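Side-chain contacts in 1,4-dihydroxy-6-naphtoate synthase (Archaeoglobus fulgidus, PDB 1ZBM), which probably catalyses the conversion of cyclic dehypoxanthine futalosine into 1,4-dihydroxy-6-naphthoate, a step in menaquinone biosynthesis: residues Q155-Y158 and A159-G162; V166-L169 and W170-W173; I219-A222 and M223-S226; A15-D19 and A20-F24. One frame throughout, in Å; residues are numbered along the deposited sequence.

Interaction 1: residues Q155-Y158 and A159-G162; sequences QITY and ADYG
T157 and D160 meet through two hydrogen bonds, one between side chains and one through the backbone. The hydroxyl T157 OG1 donates to D160 OD2 at 2.7 Å. It approaches from above the carboxylate plane, 42° out of it, and the two side chains cross at about a right angle. T157 holds OG1 anti to its own N (chi1 -170°), which swings the hydroxyl to the acid. D160 N in turn donates to T157 O at 2.9 Å. The next turn repeats this i to i+3 pattern, with Y161 N bonded to Y158 O at 3.0 Å and G162 N to A159 O. That spacing is the signature of the 3-10 turn at 158-160. G162 ends the segment with a positive phi, which suits glycine.

The remaining contacts are packing. T157 CG2 lies 4.0 Å from Y161 CE2, at the rim of the ring. Y158 O comes to the edge of the same ring, near its plane. On the other tyrosine, Y158 CD1 touches A159 CB at 4.2 Å. A valine at T157 would probably leave D160 OD2 without its hydroxyl donor, resting more on R233.

D160 OD2 has that second partner in a salt bridge to R233 of helix 231-241. I156 packs on R236, F237 and M240 of the same helix, while Y161 lies on I137 and L141 of helix 136-141. The turn sits in the surface loop between strands 147-150 and 164-168, and side chains of this stretch reach both helices.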
# COMPACT_ATOMS: atom_id res chain seq x y z
N GLN A 155 -3.95 -11.61 0.05
CA GLN A 155 -2.66 -12.28 0.25
C GLN A 155 -2.62 -13.23 1.45
O GLN A 155 -1.75 -14.10 1.51
CB GLN A 155 -1.53 -11.23 0.37
CG GLN A 155 -1.76 -10.14 1.41
CD GLN A 155 -0.62 -9.11 1.50
OE1 GLN A 155 0.44 -9.38 2.06
NE2 GLN A 155 -0.85 -7.93 0.93
N ILE A 156 -3.55 -13.09 2.39
CA ILE A 156 -3.58 -13.99 3.54
C ILE A 156 -4.91 -14.70 3.70
O ILE A 156 -5.18 -15.29 4.75
CB ILE A 156 -3.31 -13.26 4.89
CG1 ILE A 156 -4.49 -12.33 5.20
CG2 ILE A 156 -1.97 -12.52 4.83
CD1 ILE A 156 -4.39 -11.65 6.55
N THR A 157 -5.75 -14.63 2.67
CA THR A 157 -7.06 -15.27 2.71
C THR A 157 -7.40 -16.11 1.48
O THR A 157 -8.38 -16.86 1.49
CB THR A 157 -8.18 -14.22 2.86
OG1 THR A 157 -9.42 -14.89 3.14
CG2 THR A 157 -8.34 -13.42 1.58
N TYR A 158 -6.59 -16.00 0.43
CA TYR A 158 -6.84 -16.73 -0.80
C TYR A 158 -7.10 -18.23 -0.61
O TYR A 158 -7.89 -18.83 -1.35
CB TYR A 158 -5.68 -16.50 -1.79
CG TYR A 158 -4.36 -17.10 -1.38
CD1 TYR A 158 -4.14 -18.47 -1.44
CD2 TYR A 158 -3.32 -16.30 -0.91
CE1 TYR A 158 -2.93 -19.03 -1.05
CE2 TYR A 158 -2.09 -16.85 -0.51
CZ TYR A 158 -1.92 -18.22 -0.58
OH TYR A 158 -0.74 -18.80 -0.17
N ALA A 159 -6.46 -18.82 0.39
CA ALA A 159 -6.65 -20.25 0.66
C ALA A 159 -8.10 -20.63 1.01
O ALA A 159 -8.51 -21.77 0.79
CB ALA A 159 -5.71 -20.70 1.79
N ASP A 160 -8.86 -19.67 1.55
CA ASP A 160 -10.25 -19.93 1.91
C ASP A 160 -11.12 -20.19 0.68
O ASP A 160 -12.22 -20.73 0.79
CB ASP A 160 -10.88 -18.75 2.67
CG ASP A 160 -10.11 -18.37 3.92
OD1 ASP A 160 -9.45 -19.23 4.53
OD2 ASP A 160 -10.19 -17.18 4.31
N TYR A 161 -10.64 -19.78 -0.49
CA TYR A 161 -11.38 -19.95 -1.74
C TYR A 161 -10.82 -21.12 -2.52
O TYR A 161 -11.11 -21.28 -3.70
CB TYR A 161 -11.27 -18.69 -2.59
CG TYR A 161 -11.61 -17.42 -1.86
CD1 TYR A 161 -12.93 -17.08 -1.59
CD2 TYR A 161 -10.60 -16.56 -1.43
CE1 TYR A 161 -13.24 -15.91 -0.93
CE2 TYR A 161 -10.89 -15.39 -0.76
CZ TYR A 161 -12.22 -15.06 -0.52
OH TYR A 161 -12.53 -13.87 0.11
N GLY A 162 -10.00 -21.92 -1.85
CA GLY A 162 -9.40 -23.07 -2.50
C GLY A 162 -8.37 -22.67 -3.55
O GLY A 162 -8.03 -23.47 -4.41

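Interaction 2: residues V166-L169 and W170-W173; sequences VLDL and WDWW
D168 caps the helix that starts right after it, its carboxylate gathering the backbone N-H groups of W170 and D171. D168 OD1 takes D171 N at 3.2 Å, the N-H pointing to it at 151°. The bond from W170 N to D168 OD1, at 3.0 Å, is weak and more bent. Water 1 donates to D168 OD1 and accepts from W170 N, bridging the pair. CG of D168 stands anti to the backbone N (chi1 -172°), which brings OD1 over the first turn. D171 folds back on the cap, with its OD2 3.0 Å from D168 CB and 3.6 Å from D168 OD2. The two acids are likely to repel, an effect the helix end may soften. With an alanine at D168, W170 N and D171 N would probably lose their side-chain cap and water 1 one of its anchors.

D168 O accepts from W172 N at 3.1 Å, in the carbonyl plane, and L169 O from W173 N at 2.9 Å. Further out, W172 packs on L118 and L121 of helix 114-122, and W173 NE1 bonds to L179 O. This is an aspartate N-cap at a strand-to-helix junction, with L169 near A115, a predicted substrate-binding residue.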
# COMPACT_ATOMS: atom_id res chain seq x y z
N VAL A 166 0.79 -18.96 -6.96
CA VAL A 166 1.59 -19.44 -8.09
C VAL A 166 2.83 -18.57 -8.24
O VAL A 166 3.78 -18.95 -8.91
CB VAL A 166 0.78 -19.41 -9.40
CG1 VAL A 166 -0.39 -20.37 -9.31
CG2 VAL A 166 0.28 -18.00 -9.67
N LEU A 167 2.80 -17.38 -7.63
CA LEU A 167 3.94 -16.46 -7.66
C LEU A 167 3.92 -15.68 -6.36
O LEU A 167 2.98 -14.93 -6.08
CB LEU A 167 3.86 -15.48 -8.85
CG LEU A 167 5.08 -14.63 -9.22
CD1 LEU A 167 4.71 -13.60 -10.29
CD2 LEU A 167 5.63 -13.91 -8.00
N ASP A 168 4.95 -15.87 -5.55
CA ASP A 168 5.05 -15.14 -4.28
C ASP A 168 6.01 -13.99 -4.55
O ASP A 168 7.22 -14.18 -4.58
CB ASP A 168 5.59 -16.06 -3.17
CG ASP A 168 5.53 -15.43 -1.80
OD1 ASP A 168 6.08 -14.31 -1.63
OD2 ASP A 168 4.91 -16.04 -0.89
N LEU A 169 5.46 -12.80 -4.75
CA LEU A 169 6.24 -11.62 -5.06
C LEU A 169 7.35 -11.34 -4.06
O LEU A 169 8.39 -10.77 -4.41
CB LEU A 169 5.33 -10.40 -5.22
CG LEU A 169 4.45 -10.47 -6.47
CD1 LEU A 169 3.42 -9.36 -6.45
CD2 LEU A 169 5.32 -10.36 -7.71
N TRP A 170 7.15 -11.72 -2.80
CA TRP A 170 8.21 -11.49 -1.83
C TRP A 170 9.37 -12.45 -2.09
O TRP A 170 10.52 -12.05 -1.98
CB TRP A 170 7.73 -11.66 -0.39
CG TRP A 170 8.90 -11.86 0.54
CD1 TRP A 170 9.41 -13.05 0.98
CD2 TRP A 170 9.77 -10.84 1.06
NE1 TRP A 170 10.53 -12.84 1.73
CE2 TRP A 170 10.78 -11.49 1.80
CE3 TRP A 170 9.79 -9.44 0.97
CZ2 TRP A 170 11.81 -10.79 2.45
CZ3 TRP A 170 10.82 -8.74 1.62
CH2 TRP A 170 11.81 -9.42 2.34
N ASP A 171 9.08 -13.70 -2.42
CA ASP A 171 10.18 -14.63 -2.68
C ASP A 171 10.97 -14.13 -3.88
O ASP A 171 12.20 -14.23 -3.92
CB ASP A 171 9.69 -16.04 -2.97
CG ASP A 171 9.00 -16.65 -1.79
OD1 ASP A 171 9.45 -16.41 -0.65
OD2 ASP A 171 8.01 -17.38 -2.01
N TRP A 172 10.25 -13.60 -4.85
CA TRP A 172 10.91 -13.09 -6.04
C TRP A 172 11.78 -11.89 -5.72
O TRP A 172 12.89 -11.76 -6.25
CB TRP A 172 9.89 -12.68 -7.10
CG TRP A 172 10.56 -12.15 -8.32
CD1 TRP A 172 11.01 -12.87 -9.38
CD2 TRP A 172 10.92 -10.78 -8.57
NE1 TRP A 172 11.62 -12.04 -10.28
CE2 TRP A 172 11.59 -10.75 -9.81
CE3 TRP A 172 10.76 -9.58 -7.86
CZ2 TRP A 172 12.08 -9.57 -10.37
CZ3 TRP A 172 11.24 -8.40 -8.41
CH2 TRP A 172 11.90 -8.41 -9.66
N TRP A 173 11.29 -11.01 -4.86
CA TRP A 173 12.03 -9.81 -4.49
C TRP A 173 13.24 -10.15 -3.63
O TRP A 173 14.29 -9.53 -3.76
CB TRP A 173 11.13 -8.83 -3.74
CG TRP A 173 11.86 -7.80 -2.92
CD1 TRP A 173 12.20 -7.89 -1.59
CD2 TRP A 173 12.27 -6.50 -3.35
NE1 TRP A 173 12.78 -6.71 -1.17
CE2 TRP A 173 12.83 -5.85 -2.23
CE3 TRP A 173 12.21 -5.82 -4.58
CZ2 TRP A 173 13.33 -4.54 -2.30
CZ3 TRP A 173 12.71 -4.51 -4.65
CH2 TRP A 173 13.26 -3.89 -3.51
O HOH W 1 4.58 -12.33 -1.33

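Interaction 3: residues I219-A222 and M223-S226; sequences IEYA and MKYS
M223 N reaches back to I219 O at 3.0 Å and to E220 O at 3.4 Å, both weak bonds, whereas K224 N makes a straight bond to Y221 O at 3.1 Å. On one flank, M223, modelled as selenomethionine, bends at chi2 and chi3 (-57° and -65°), and its SE lies 3.7 Å from I219 CD1. The two side chains also touch A234 of helix 231-241. On the other flank, K224 CD stands over the face of the Y221 ring, 3.9 Å from its centroid, a CH-pi contact set toward the rim. Further back along the lysine, CG lies over one face of the Y225 ring.

Here helix 215-222 gives way to a short 3-10 segment at 223-224, as the change from i-4 to i-3 bonding indicates. Water 2 sits at the edge of the Y221 ring, in its plane. It accepts from K224 NZ and is bonded to Y221 OH at 3.0 Å, joining the two polar ends. The Y221 ring also meets H31 edge-to-face. Past the turn, M223 O accepts from S226 N, and S226 OG donates to M223 O at 2.7 Å, on a lone pair. E220 OE2 forms a salt bridge with R231.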
# COMPACT_ATOMS: atom_id res chain seq x y z
N ILE A 219 -8.36 -1.45 15.91
CA ILE A 219 -8.85 -2.46 14.98
C ILE A 219 -10.37 -2.51 14.95
O ILE A 219 -10.97 -2.88 13.94
CB ILE A 219 -8.30 -3.86 15.37
CG1 ILE A 219 -7.84 -4.61 14.13
CG2 ILE A 219 -9.36 -4.66 16.14
CD1 ILE A 219 -8.91 -4.89 13.13
N GLU A 220 -11.00 -2.15 16.06
CA GLU A 220 -12.46 -2.17 16.17
C GLU A 220 -13.09 -1.28 15.10
O GLU A 220 -14.01 -1.70 14.39
CB GLU A 220 -12.90 -1.68 17.55
CG GLU A 220 -14.39 -1.86 17.81
CD GLU A 220 -14.80 -3.31 17.77
OE1 GLU A 220 -14.15 -4.14 18.47
OE2 GLU A 220 -15.78 -3.65 17.05
N TYR A 221 -12.62 -0.05 15.00
CA TYR A 221 -13.14 0.87 14.01
C TYR A 221 -12.73 0.41 12.61
O TYR A 221 -13.53 0.47 11.67
CB TYR A 221 -12.59 2.27 14.26
CG TYR A 221 -12.90 3.26 13.16
CD1 TYR A 221 -14.18 3.79 13.02
CD2 TYR A 221 -11.92 3.64 12.25
CE1 TYR A 221 -14.49 4.68 12.00
CE2 TYR A 221 -12.21 4.53 11.22
CZ TYR A 221 -13.49 5.05 11.10
OH TYR A 221 -13.80 5.92 10.08
N ALA A 222 -11.49 -0.05 12.47
CA ALA A 222 -10.96 -0.50 11.20
C ALA A 222 -11.80 -1.60 10.57
O ALA A 222 -11.78 -1.79 9.35
CB ALA A 222 -9.53 -1.00 11.38
N MSE A 223 -12.53 -2.32 11.41
CA MSE A 223 -13.37 -3.40 10.93
C MSE A 223 -14.29 -2.97 9.78
O MSE A 223 -14.65 -3.79 8.94
CB MSE A 223 -14.20 -3.99 12.08
CG MSE A 223 -13.37 -4.71 13.14
SE MSE A 223 -12.30 -6.16 12.42
CE MSE A 223 -13.71 -7.34 11.84
N LYS A 224 -14.65 -1.70 9.72
CA LYS A 224 -15.52 -1.25 8.63
C LYS A 224 -14.93 -1.57 7.25
O LYS A 224 -15.64 -1.55 6.24
CB LYS A 224 -15.81 0.25 8.74
CG LYS A 224 -14.58 1.10 8.70
CD LYS A 224 -14.90 2.53 9.05
CE LYS A 224 -15.86 3.13 8.05
NZ LYS A 224 -15.92 4.59 8.30
N TYR A 225 -13.64 -1.87 7.20
CA TYR A 225 -12.98 -2.20 5.95
C TYR A 225 -12.38 -3.61 5.99
O TYR A 225 -11.60 -3.97 5.11
CB TYR A 225 -11.88 -1.19 5.63
CG TYR A 225 -12.37 0.23 5.49
CD1 TYR A 225 -13.40 0.55 4.61
CD2 TYR A 225 -11.81 1.26 6.24
CE1 TYR A 225 -13.85 1.86 4.47
CE2 TYR A 225 -12.25 2.57 6.10
CZ TYR A 225 -13.27 2.86 5.21
OH TYR A 225 -13.71 4.15 5.07
N SER A 226 -12.76 -4.39 7.00
CA SER A 226 -12.24 -5.75 7.17
C SER A 226 -12.56 -6.68 6.01
O SER A 226 -11.83 -7.65 5.76
CB SER A 226 -12.77 -6.36 8.46
OG SER A 226 -14.19 -6.37 8.45
O HOH W 2 -16.79 6.20 9.98

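Interaction 4: residues A15-D19 and A20-F24; sequences AHTPD and ADDAF
D22 turns its carboxylate back to H16 and T17, across the junction from strand 11-16 to helix 20-30. The two elements open a beta-alpha-beta unit that strand 39-44 completes. D22 CB rests 3.3 Å from D19 O and also touches T17 O. With CG anti to the backbone N (chi1 -176°), the carboxylate is carried to H16 and T17.

At the tip the two oxygens divide the work. D22 OD1 accepts from H16 ND1 at 2.6 Å through its syn lone pair. Ring and carboxylate planes are only 10° apart, although OD1 sits somewhat out of the ring plane. This is a His-carboxylate hydrogen bond. Water 3 also donates to D22 OD1, at 2.6 Å, and its other bond goes to T17 O. D22 OD2 takes a weak bond from T17 N, just past the strand, at 3.2 Å. D22 OD2 also lies 3.0 Å from H16 CB and close to T17 OG1. Together these bonds tie both carboxylate oxygens to the chain before the helix and restrict their rotation.

The H16 ring also stacks with F26 and meets the H42 ring with planes at about 90°. D19 holds the N-cap position, but its side chain makes no capping bond; its OD1 forms a salt bridge with R227. The same side chain touches H152, the predicted proton acceptor. P18, at the centre of an inverse gamma turn, bends the chain before it. D19 O then receives A23 N at 2.8 Å, nearly in line with the carbonyl.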
# COMPACT_ATOMS: atom_id res chain seq x y z
N ALA A 15 -5.52 12.22 2.30
CA ALA A 15 -6.16 11.12 1.63
C ALA A 15 -5.48 9.79 1.88
O ALA A 15 -4.25 9.67 1.84
CB ALA A 15 -6.22 11.39 0.12
N HIS A 16 -6.31 8.80 2.15
CA HIS A 16 -5.84 7.46 2.37
C HIS A 16 -6.89 6.47 1.88
O HIS A 16 -7.91 6.87 1.29
CB HIS A 16 -5.46 7.23 3.84
CG HIS A 16 -6.35 7.90 4.84
ND1 HIS A 16 -7.16 7.19 5.71
CD2 HIS A 16 -6.50 9.20 5.16
CE1 HIS A 16 -7.76 8.03 6.52
NE2 HIS A 16 -7.39 9.26 6.21
N THR A 17 -6.66 5.19 2.13
CA THR A 17 -7.51 4.13 1.62
C THR A 17 -8.52 3.40 2.50
O THR A 17 -8.34 3.30 3.71
CB THR A 17 -6.63 3.05 0.97
OG1 THR A 17 -5.78 2.46 1.97
CG2 THR A 17 -5.77 3.68 -0.11
N PRO A 18 -9.59 2.87 1.88
CA PRO A 18 -10.64 2.14 2.59
C PRO A 18 -10.15 0.73 2.90
O PRO A 18 -10.71 -0.25 2.43
CB PRO A 18 -11.80 2.12 1.59
CG PRO A 18 -11.39 3.09 0.49
CD PRO A 18 -9.91 2.97 0.45
N ASP A 19 -9.07 0.63 3.67
CA ASP A 19 -8.51 -0.66 4.04
C ASP A 19 -8.28 -0.70 5.55
O ASP A 19 -7.97 0.32 6.17
CB ASP A 19 -7.20 -0.92 3.30
CG ASP A 19 -7.36 -0.90 1.79
OD1 ASP A 19 -8.21 -1.65 1.27
OD2 ASP A 19 -6.63 -0.14 1.13
N ALA A 20 -8.43 -1.89 6.12
CA ALA A 20 -8.25 -2.10 7.55
C ALA A 20 -6.92 -1.56 8.05
O ALA A 20 -6.87 -0.73 8.96
CB ALA A 20 -8.36 -3.59 7.86
N ASP A 21 -5.83 -2.03 7.45
CA ASP A 21 -4.50 -1.59 7.86
C ASP A 21 -4.43 -0.06 7.89
O ASP A 21 -3.82 0.52 8.79
CB ASP A 21 -3.44 -2.15 6.92
CG ASP A 21 -3.63 -1.69 5.49
OD1 ASP A 21 -2.76 -0.95 4.99
OD2 ASP A 21 -4.64 -2.07 4.86
N ASP A 22 -5.09 0.59 6.93
CA ASP A 22 -5.09 2.04 6.86
C ASP A 22 -5.94 2.69 7.96
O ASP A 22 -5.48 3.58 8.66
CB ASP A 22 -5.56 2.51 5.49
CG ASP A 22 -5.50 4.00 5.33
OD1 ASP A 22 -6.29 4.71 6.00
OD2 ASP A 22 -4.66 4.47 4.54
N ALA A 23 -7.18 2.23 8.11
CA ALA A 23 -8.07 2.77 9.13
C ALA A 23 -7.42 2.58 10.49
O ALA A 23 -7.51 3.44 11.37
CB ALA A 23 -9.42 2.04 9.08
N PHE A 24 -6.76 1.44 10.65
CA PHE A 24 -6.06 1.07 11.87
C PHE A 24 -5.03 2.16 12.20
O PHE A 24 -5.07 2.77 13.26
CB PHE A 24 -5.38 -0.29 11.66
CG PHE A 24 -4.65 -0.82 12.86
CD1 PHE A 24 -5.34 -1.38 13.93
CD2 PHE A 24 -3.26 -0.74 12.92
CE1 PHE A 24 -4.66 -1.88 15.05
CE2 PHE A 24 -2.57 -1.23 14.04
CZ PHE A 24 -3.27 -1.80 15.11
O HOH W 3 -8.79 4.29 6.35

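In the fold
From the N terminus, interaction 4 comes first and turns strand 11-16 into helix 20-30. Interaction 1 follows, a turn in the loop between strands 147-150 and 164-168. Interaction 2 lies just beyond it, where strand 164-168 passes into helix 169-174. Interaction 3 is last, at the end of helix 215-222. All four are local and run in series; none nests or crosses. Interactions 3 and 4 touch, their centres about 9 Å apart: Y225 packs on P18, A222 on A20 and I219 on F24. This joins helix 215-222 to helix 20-30. Interaction 2 lies on the opposite side of the chain's centre from interaction 4, about 24 Å between centres.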